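PDB 3OQV: AlbC from Streptomyces noursei, which catalyses the ATP-independent formation of cyclodipeptides, including cyclo(L-phenylalanyl-L-leucyl), from two aminoacyl-tRNAs on the pathway to the antibacterial albonoursin. Local coordinates for residues 171-174 with 175-179; 73-77 with 78-82; 145-148 with 149-153; 135-138 with 139-143. One frame throughout, in Å; residues are numbered along the deposited sequence.

Interaction 1: residues 171-174 with 175-179; sequences HLRA and GLNYV. With PO4 (phosphate ion), chain C.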
loop_
_atom_site.group_PDB
_atom_site.type_symbol
_atom_site.label_atom_id
_atom_site.label_comp_id
_atom_site.label_asym_id
_atom_site.label_seq_id
_atom_site.Cartn_x
_atom_site.Cartn_y
_atom_site.Cartn_z
ATOM N N HIS A 171 -0.787 17.262 9.425
ATOM C CA HIS A 171 -1.235 16.320 8.399
ATOM C C HIS A 171 -0.063 15.809 7.573
ATOM O O HIS A 171 -0.027 14.637 7.195
ATOM C CB HIS A 171 -2.253 16.969 7.462
ATOM C CG HIS A 171 -3.604 17.161 8.078
ATOM N ND1 HIS A 171 -4.004 18.359 8.633
ATOM C CD2 HIS A 171 -4.642 16.308 8.235
ATOM C CE1 HIS A 171 -5.221 18.227 9.129
ATOM N NE2 HIS A 171 -5.633 16.994 8.896
ATOM N N LEU A 172 0.835 16.723 7.214
ATOM C CA LEU A 172 1.997 16.383 6.405
ATOM C C LEU A 172 2.934 15.446 7.153
ATOM O O LEU A 172 3.492 14.522 6.570
ATOM C CB LEU A 172 2.752 17.647 5.990
ATOM C CG LEU A 172 1.937 18.635 5.147
ATOM C CD1 LEU A 172 2.739 19.890 4.893
ATOM C CD2 LEU A 172 1.500 18.001 3.820
ATOM N N ARG A 173 3.101 15.691 8.446
ATOM C CA ARG A 173 3.919 14.824 9.289
ATOM C C ARG A 173 3.306 13.435 9.399
ATOM O O ARG A 173 3.986 12.426 9.171
ATOM C CB ARG A 173 4.099 15.431 10.685
ATOM C CG ARG A 173 4.875 14.537 11.650
ATOM C CD ARG A 173 4.758 15.040 13.080
ATOM N NE ARG A 173 5.447 16.314 13.266
ATOM C CZ ARG A 173 6.749 16.431 13.511
ATOM N NH1 ARG A 173 7.512 15.348 13.612
ATOM N NH2 ARG A 173 7.288 17.634 13.660
ATOM N N ALA A 174 2.016 13.387 9.723
ATOM C CA ALA A 174 1.268 12.136 9.697
ATOM C C ALA A 174 1.428 11.420 8.354
ATOM O O ALA A 174 1.635 10.205 8.311
ATOM C CB ALA A 174 -0.207 12.386 10.000
ATOM N N GLY A 175 1.271 12.165 7.261
ATOM C CA GLY A 175 1.321 11.568 5.932
ATOM C C GLY A 175 2.710 11.050 5.608
ATOM O O GLY A 175 2.871 9.999 4.981
ATOM N N LEU A 176 3.719 11.791 6.042
ATOM C CA LEU A 176 5.091 11.394 5.819
ATOM C C LEU A 176 5.416 10.081 6.531
ATOM O O LEU A 176 5.979 9.164 5.927
ATOM C CB LEU A 176 6.045 12.502 6.270
ATOM C CG LEU A 176 7.529 12.254 5.987
ATOM C CD1 LEU A 176 7.773 11.927 4.518
ATOM C CD2 LEU A 176 8.355 13.478 6.412
ATOM N N ASN A 177 5.057 9.991 7.808
ATOM C CA ASN A 177 5.225 8.756 8.569
ATOM C C ASN A 177 4.582 7.581 7.843
ATOM O O ASN A 177 5.142 6.484 7.778
ATOM C CB ASN A 177 4.591 8.897 9.954
ATOM C CG ASN A 177 5.371 9.821 10.857
ATOM O OD1 ASN A 177 6.534 10.105 10.606
ATOM N ND2 ASN A 177 4.753 10.245 11.946
ATOM N N TYR A 178 3.364 7.817 7.366
ATOM C CA TYR A 178 2.568 6.822 6.664
ATOM C C TYR A 178 3.282 6.379 5.382
ATOM O O TYR A 178 3.390 5.187 5.092
ATOM C CB TYR A 178 1.202 7.443 6.332
ATOM C CG TYR A 178 0.215 6.502 5.685
ATOM C CD1 TYR A 178 -0.647 5.724 6.456
ATOM C CD2 TYR A 178 0.107 6.428 4.307
ATOM C CE1 TYR A 178 -1.546 4.852 5.862
ATOM C CE2 TYR A 178 -0.793 5.560 3.704
ATOM C CZ TYR A 178 -1.613 4.777 4.486
ATOM O OH TYR A 178 -2.517 3.925 3.883
ATOM N N VAL A 179 3.778 7.345 4.624
ATOM C CA VAL A 179 4.330 7.054 3.307
ATOM C C VAL A 179 5.711 6.397 3.434
ATOM O O VAL A 179 6.003 5.433 2.729
ATOM C CB VAL A 179 4.426 8.322 2.443
ATOM C CG1 VAL A 179 5.456 8.134 1.304
ATOM C CG2 VAL A 179 3.040 8.689 1.875
HETATM P P PO4 C . -1.907 4.513 0.206
HETATM O O1 PO4 C . -2.933 5.465 0.776
HETATM O O2 PO4 C . -1.693 3.385 1.194
HETATM O O3 PO4 C . -2.376 3.983 -1.121
HETATM O O4 PO4 C . -0.607 5.270 0.014
#

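Interaction 2: residues 73-77 with 78-82; sequences EMLIA and DGRSA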
loop_
_atom_site.group_PDB
_atom_site.type_symbol
_atom_site.label_atom_id
_atom_site.label_comp_id
_atom_site.label_asym_id
_atom_site.label_seq_id
_atom_site.Cartn_x
_atom_site.Cartn_y
_atom_site.Cartn_z
ATOM N N GLU A 73 -2.592 8.897 13.522
ATOM C CA GLU A 73 -1.964 10.217 13.462
ATOM C C GLU A 73 -2.704 11.174 12.536
ATOM O O GLU A 73 -2.711 12.384 12.755
ATOM C CB GLU A 73 -0.508 10.102 13.010
ATOM C CG GLU A 73 0.377 9.382 13.995
ATOM C CD GLU A 73 1.639 8.845 13.346
ATOM O OE1 GLU A 73 2.282 9.594 12.574
ATOM O OE2 GLU A 73 1.975 7.667 13.594
ATOM N N MET A 74 -3.315 10.632 11.488
ATOM C CA MET A 74 -4.026 11.455 10.525
ATOM C C MET A 74 -5.356 11.895 11.117
ATOM O O MET A 74 -5.785 13.031 10.926
ATOM C CB MET A 74 -4.262 10.683 9.225
ATOM C CG MET A 74 -4.764 11.541 8.061
ATOM S SD MET A 74 -3.630 12.878 7.597
ATOM C CE MET A 74 -2.376 11.956 6.685
ATOM N N LEU A 75 -6.002 10.990 11.844
ATOM C CA LEU A 75 -7.252 11.316 12.518
ATOM C C LEU A 75 -7.026 12.366 13.601
ATOM O O LEU A 75 -7.854 13.250 13.810
ATOM C CB LEU A 75 -7.871 10.060 13.121
ATOM C CG LEU A 75 -8.355 9.032 12.099
ATOM C CD1 LEU A 75 -8.666 7.715 12.799
ATOM C CD2 LEU A 75 -9.577 9.557 11.351
ATOM N N ILE A 76 -5.886 12.272 14.274
ATOM C CA ILE A 76 -5.505 13.264 15.259
ATOM C C ILE A 76 -5.242 14.638 14.639
ATOM O O ILE A 76 -5.783 15.644 15.106
ATOM C CB ILE A 76 -4.320 12.788 16.094
ATOM C CG1 ILE A 76 -4.767 11.619 16.973
ATOM C CG2 ILE A 76 -3.765 13.925 16.928
ATOM C CD1 ILE A 76 -3.637 10.790 17.543
ATOM N N ALA A 77 -4.481 14.668 13.545
ATOM C CA ALA A 77 -4.383 15.865 12.704
ATOM C C ALA A 77 -5.746 16.498 12.410
ATOM O O ALA A 77 -5.878 17.720 12.385
ATOM C CB ALA A 77 -3.651 15.542 11.394
ATOM N N ASP A 78 -6.750 15.663 12.157
ATOM C CA ASP A 78 -8.071 16.152 11.784
ATOM C C ASP A 78 -8.793 16.754 12.985
ATOM O O ASP A 78 -9.722 17.552 12.826
ATOM C CB ASP A 78 -8.916 15.019 11.189
ATOM C CG ASP A 78 -8.617 14.778 9.725
ATOM O OD1 ASP A 78 -8.305 15.759 9.015
ATOM O OD2 ASP A 78 -8.717 13.615 9.284
ATOM N N GLY A 79 -8.367 16.365 14.182
ATOM C CA GLY A 79 -8.847 16.998 15.408
ATOM C C GLY A 79 -9.560 16.041 16.346
ATOM O O GLY A 79 -10.190 16.466 17.315
ATOM N N ARG A 80 -9.426 14.740 16.101
ATOM C CA ARG A 80 -9.939 13.756 17.040
ATOM C C ARG A 80 -8.953 13.543 18.178
ATOM O O ARG A 80 -7.741 13.628 17.986
ATOM C CB ARG A 80 -10.246 12.431 16.342
ATOM C CG ARG A 80 -10.751 12.600 14.932
ATOM C CD ARG A 80 -12.127 11.999 14.753
ATOM N NE ARG A 80 -12.349 11.605 13.362
ATOM C CZ ARG A 80 -12.906 10.458 12.988
ATOM N NH1 ARG A 80 -13.317 9.588 13.904
ATOM N NH2 ARG A 80 -13.058 10.184 11.699
ATOM N N SER A 81 -9.480 13.265 19.365
ATOM C CA SER A 81 -8.663 12.816 20.487
ATOM C C SER A 81 -7.950 11.509 20.173
ATOM O O SER A 81 -8.295 10.809 19.213
ATOM C CB SER A 81 -9.522 12.657 21.750
ATOM O OG SER A 81 -10.283 11.458 21.707
ATOM N N ALA A 82 -6.959 11.171 20.991
ATOM C CA ALA A 82 -6.251 9.906 20.843
ATOM C C ALA A 82 -7.206 8.722 20.988
ATOM O O ALA A 82 -7.112 7.750 20.250
ATOM C CB ALA A 82 -5.129 9.802 21.868
HETATM O O HOH W 1 -6.699 16.094 17.933
#

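Interaction 3: residues 145-148 with 149-153; sequences FATA and CEDMV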
loop_
_atom_site.group_PDB
_atom_site.type_symbol
_atom_site.label_atom_id
_atom_site.label_comp_id
_atom_site.label_asym_id
_atom_site.label_seq_id
_atom_site.Cartn_x
_atom_site.Cartn_y
_atom_site.Cartn_z
ATOM N N PHE A 145 13.877 11.606 -4.881
ATOM C CA PHE A 145 13.093 10.612 -4.160
ATOM C C PHE A 145 12.268 11.294 -3.082
ATOM O O PHE A 145 11.130 10.912 -2.825
ATOM C CB PHE A 145 14.014 9.569 -3.529
ATOM C CG PHE A 145 13.288 8.466 -2.828
ATOM C CD1 PHE A 145 12.717 7.432 -3.549
ATOM C CD2 PHE A 145 13.153 8.472 -1.447
ATOM C CE1 PHE A 145 12.043 6.421 -2.914
ATOM C CE2 PHE A 145 12.489 7.457 -0.803
ATOM C CZ PHE A 145 11.923 6.431 -1.536
ATOM N N ALA A 146 12.853 12.317 -2.467
ATOM C CA ALA A 146 12.214 13.033 -1.379
ATOM C C ALA A 146 11.030 13.836 -1.891
ATOM O O ALA A 146 9.954 13.807 -1.298
ATOM C CB ALA A 146 13.216 13.933 -0.684
ATOM N N THR A 147 11.211 14.508 -3.027
ATOM C CA THR A 147 10.114 15.217 -3.678
ATOM C C THR A 147 8.986 14.270 -4.072
ATOM O O THR A 147 7.808 14.584 -3.888
ATOM C CB THR A 147 10.594 15.963 -4.938
ATOM O OG1 THR A 147 11.543 16.967 -4.562
ATOM C CG2 THR A 147 9.416 16.620 -5.649
ATOM N N ALA A 148 9.363 13.111 -4.608
ATOM C CA ALA A 148 8.411 12.088 -5.039
ATOM C C ALA A 148 7.598 11.549 -3.865
ATOM O O ALA A 148 6.378 11.455 -3.935
ATOM C CB ALA A 148 9.140 10.947 -5.739
ATOM N N CYS A 149 8.287 11.182 -2.792
ATOM C CA CYS A 149 7.613 10.803 -1.559
ATOM C C CYS A 149 6.692 11.903 -1.075
ATOM O O CYS A 149 5.568 11.641 -0.681
ATOM C CB CYS A 149 8.627 10.463 -0.476
ATOM S SG CYS A 149 9.424 8.876 -0.743
ATOM N N GLU A 150 7.169 13.143 -1.129
ATOM C CA GLU A 150 6.404 14.272 -0.621
ATOM C C GLU A 150 5.150 14.500 -1.452
ATOM O O GLU A 150 4.077 14.780 -0.917
ATOM C CB GLU A 150 7.278 15.534 -0.608
ATOM C CG GLU A 150 8.396 15.487 0.425
ATOM C CD GLU A 150 9.427 16.599 0.263
ATOM O OE1 GLU A 150 9.323 17.394 -0.698
ATOM O OE2 GLU A 150 10.347 16.677 1.108
ATOM N N ASP A 151 5.272 14.350 -2.767
ATOM C CA ASP A 151 4.098 14.400 -3.634
ATOM C C ASP A 151 3.080 13.335 -3.267
ATOM O O ASP A 151 1.875 13.597 -3.211
ATOM C CB ASP A 151 4.501 14.273 -5.110
ATOM C CG ASP A 151 5.216 15.514 -5.628
ATOM O OD1 ASP A 151 5.105 16.589 -4.982
ATOM O OD2 ASP A 151 5.902 15.412 -6.672
ATOM N N MET A 152 3.580 12.142 -2.964
ATOM C CA MET A 152 2.737 11.069 -2.475
ATOM C C MET A 152 2.075 11.418 -1.149
ATOM O O MET A 152 0.903 11.125 -0.957
ATOM C CB MET A 152 3.535 9.769 -2.311
ATOM C CG MET A 152 2.641 8.559 -2.129
ATOM S SD MET A 152 3.568 7.017 -2.149
ATOM C CE MET A 152 2.304 5.885 -1.591
ATOM N N VAL A 153 2.841 12.010 -0.232
ATOM C CA VAL A 153 2.269 12.495 1.025
ATOM C C VAL A 153 1.064 13.415 0.779
ATOM O O VAL A 153 0.004 13.248 1.384
ATOM C CB VAL A 153 3.324 13.204 1.908
ATOM C CG1 VAL A 153 2.645 13.941 3.071
ATOM C CG2 VAL A 153 4.360 12.185 2.438
#

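Interaction 4: residues 135-138 with 139-143; sequences TDRA and FEEDA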
loop_
_atom_site.group_PDB
_atom_site.type_symbol
_atom_site.label_atom_id
_atom_site.label_comp_id
_atom_site.label_asym_id
_atom_site.label_seq_id
_atom_site.Cartn_x
_atom_site.Cartn_y
_atom_site.Cartn_z
ATOM N N THR A 135 15.557 3.096 2.263
ATOM C CA THR A 135 14.579 4.111 1.870
ATOM C C THR A 135 14.609 5.362 2.765
ATOM O O THR A 135 14.505 6.479 2.266
ATOM C CB THR A 135 13.127 3.555 1.782
ATOM O OG1 THR A 135 12.742 2.970 3.038
ATOM C CG2 THR A 135 13.005 2.526 0.668
ATOM N N ASP A 136 14.743 5.169 4.077
ATOM C CA ASP A 136 14.945 6.287 4.999
ATOM C C ASP A 136 16.136 7.149 4.591
ATOM O O ASP A 136 15.992 8.346 4.379
ATOM C CB ASP A 136 15.135 5.785 6.432
ATOM C CG ASP A 136 13.818 5.413 7.106
ATOM O OD1 ASP A 136 12.737 5.768 6.582
ATOM O OD2 ASP A 136 13.866 4.744 8.159
ATOM N N ARG A 137 17.295 6.515 4.419
ATOM C CA ARG A 137 18.491 7.190 3.930
ATOM C C ARG A 137 18.278 7.900 2.594
ATOM O O ARG A 137 18.631 9.077 2.452
ATOM C CB ARG A 137 19.670 6.212 3.847
ATOM C CG ARG A 137 20.735 6.600 2.825
ATOM C CD ARG A 137 22.114 6.094 3.221
ATOM N NE ARG A 137 22.041 4.870 4.017
ATOM C CZ ARG A 137 21.946 3.644 3.504
ATOM N NH1 ARG A 137 21.859 2.592 4.311
ATOM N NH2 ARG A 137 21.927 3.471 2.186
ATOM N N ALA A 138 17.699 7.195 1.621
ATOM C CA ALA A 138 17.374 7.804 0.336
ATOM C C ALA A 138 16.518 9.050 0.497
ATOM O O ALA A 138 16.723 10.039 -0.212
ATOM C CB ALA A 138 16.690 6.802 -0.593
ATOM N N PHE A 139 15.577 9.023 1.440
ATOM C CA PHE A 139 14.685 10.164 1.630
ATOM C C PHE A 139 15.432 11.401 2.125
ATOM O O PHE A 139 15.053 12.537 1.821
ATOM C CB PHE A 139 13.550 9.836 2.603
ATOM C CG PHE A 139 12.688 11.022 2.937
ATOM C CD1 PHE A 139 11.613 11.364 2.131
ATOM C CD2 PHE A 139 12.986 11.828 4.030
ATOM C CE1 PHE A 139 10.832 12.472 2.424
ATOM C CE2 PHE A 139 12.204 12.931 4.334
ATOM C CZ PHE A 139 11.125 13.254 3.533
ATOM N N GLU A 140 16.469 11.179 2.923
ATOM C CA GLU A 140 17.229 12.291 3.473
ATOM C C GLU A 140 18.236 12.817 2.467
ATOM O O GLU A 140 18.674 13.956 2.568
ATOM C CB GLU A 140 17.941 11.877 4.754
ATOM C CG GLU A 140 17.043 11.859 5.970
ATOM C CD GLU A 140 17.376 10.716 6.909
ATOM O OE1 GLU A 140 18.400 10.033 6.678
ATOM O OE2 GLU A 140 16.618 10.500 7.878
ATOM N N GLU A 141 18.629 11.972 1.520
ATOM C CA GLU A 141 19.894 12.150 0.817
ATOM C C GLU A 141 19.685 12.308 -0.685
ATOM O O GLU A 141 20.585 12.742 -1.402
ATOM C CB GLU A 141 20.835 10.980 1.095
ATOM C CG GLU A 141 21.213 10.822 2.559
ATOM C CD GLU A 141 22.487 10.021 2.749
ATOM O OE1 GLU A 141 22.800 9.173 1.880
ATOM O OE2 GLU A 141 23.179 10.243 3.766
ATOM N N ASP A 142 18.493 11.953 -1.155
ATOM C CA ASP A 142 18.180 12.019 -2.579
ATOM C C ASP A 142 17.036 12.993 -2.818
ATOM O O ASP A 142 15.917 12.768 -2.357
ATOM C CB ASP A 142 17.798 10.633 -3.105
ATOM C CG ASP A 142 17.752 10.570 -4.628
ATOM O OD1 ASP A 142 16.883 11.233 -5.239
ATOM O OD2 ASP A 142 18.553 9.807 -5.210
ATOM N N ALA A 143 17.315 14.062 -3.558
ATOM C CA ALA A 143 16.353 15.145 -3.738
ATOM C C ALA A 143 15.133 14.720 -4.562
ATOM O O ALA A 143 14.004 15.111 -4.260
ATOM C CB ALA A 143 17.029 16.356 -4.371
#

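Interaction 1: residues 171-174 with 175-179
R173 and N177 meet one turn apart on helix 169-193, a regular alpha-helix of the Rossmann-type domain that runs along the active site. N177 carries its CG beside the backbone N (chi1 -71°), which folds the amide back over the preceding turn and puts CG 3.4 Å from R173 O. The same oxygen takes the backbone N-H of N177 at 3.0 Å in an almost straight bond, while the amide's ND2 turns outward to E73 on helix 71-78. L176 behaves differently: its CB rests 3.3 Å from L172 O, but the branched end leaves the helix toward F139 of helix 126-141, with V153 of helix 143-158 beside its base. One residue earlier, G175 donates to H171 O at 2.8 Å. The H171 imidazole faces D78, and its ND1 is held by the backbone N of S168. Y178, which could by similarity take part in aminoacyl-tRNA binding, swings its ring away from the preceding turn toward S37, the probable nucleophile, about 4 Å off between nearest side-chain atoms. A phosphate, probably from the crystallisation liquor, lies at the ring edge, with Y178 OH 2.9 Å from phosphate O2.

Interaction 2: residues 73-77 with 78-82
L75 and R80 both keep CG beside the backbone N (chi1 -67° and -34°), and a bend at chi2 of the arginine then carries its guanidinium across the leucine. L75 CD2 comes up under one face of the flat group, nearer its rim than its centre, 3.6 Å from R80 NH2. The turn beneath them is a Schellman motif. R80 N reaches back to L75 O over 3.2 Å in the straightest bond of the set, and G79 N makes a short but weak bond of 2.8 Å to I76 O. G79 has a positive phi of 119°, where any side chain would be jammed against the preceding carbonyl, so glycine suits the place. A water bridges the turn, donating to both I76 O and R80 O, and I76 CA sends a C-H toward R80 O at 3.5 Å.

D78 donates its backbone N to M74 O at 3.1 Å; its carboxylate lies back beside M74 O, and OD1 takes both a salt bridge from R160 and a hydrogen bond from H171. With an alanine at this position, R160 is likely to lose this ionic partner and the H171 imidazole one of its two anchors. Past the turn, S81 is the N-cap of the next helix, with OG on the backbone N of E84. The segment thus joins helix 71-78 to the long helix 82-107, where L75 packs on A85, S88 and V89, while M74 and A77 lie against H171 of helix 169-193.

Interaction 3: residues 145-148 with 149-153
F145 and C149, one turn apart on helix 143-158, form a Cys sulfur-aromatic contact inside the helical layer beside the Rossmann-type sheet. From CB the phenylalanine runs with CG opposite the backbone N (chi1 -177°), which lays the ring alongside the next turn. Its CD2 lies 3.8 Å from C149 SG, CE2 is closest to that sulfur at 3.4 Å, and CZ, at the tip, is 3.6 Å from it. The sulfur therefore sits over one face, offset toward the rim, 28° off the ring normal. The ring also reaches the preceding helix 126-141, where it packs on A138, and it meets the ring of F219 at an inclined angle. Replacing F145 by a serine would probably leave C149 SG without this ring against it and open a gap beside A138 and F219. The backbone bond from C149 N to F145 O, 2.9 Å and nearly straight, fixes the spacing of the pair. M152 sends its extended chain out on much the same side, close to E182, which by similarity could be critical for catalysis. On the exposed side T147 and D151 run alongside each other, with T147 CG2 3.9 Å from D151 OD2.

Interaction 4: residues 135-138 with 139-143
E141 lays its carboxylate oxygen OE1 against the aliphatic part of R137, 3.4 Å from R137 CD, with the planes of guanidinium and carboxylate turned 63° apart. The charged atoms do not meet, since R137 NE stays 4.9 Å from E141 OE1, and any attraction is probably modest; beyond CD the chain bends at chi3 and leads the guanidinium away, and NH1 makes a long, weak ion pair with E133. On another side of the helix F139 CB rests 3.4 Å from D136 O, and CG stands opposite the backbone N (chi1 174°), sending the ring out to L176 and L180 of helix 169-193. D136 spends its own carboxylate on a salt bridge to R132.

The backbone underneath sets these positions. A138 O is gripped twice, by D142 N at 2.8 Å and by E141 N at 3.2 Å, both from the same face of its carbonyl plane; E141 N stands well above that plane, as the helix winds down. D142 is the first residue to leave helical angles, and its OD1 accepts from F145 N. One aspartate follows the last turn of helix 126-141 and is the N-cap of helix 143-158, a tight helix-to-helix corner.

Interactions 1 and 3 are partly buried and lie on helices 169-193 and 143-158, which pack through V153 against L176 and V179; interactions 2 and 4 are surface contacts where helices end. The two ends differ: 73-82 turns through a glycine in a Schellman motif, 135-143 through a capping aspartate. Polar bonds tie interaction 2 to interaction 1, with E73 and D78 reaching N177 and H171, whereas interactions 3 and 4 meet by packing of F145 on helix 126-141 and by the cap of D142 on F145 N. Interactions 1 and 4 meet where L176 CD1 packs on F139 CZ, at 3.7 Å. Interaction 2 touches neither 3 nor 4.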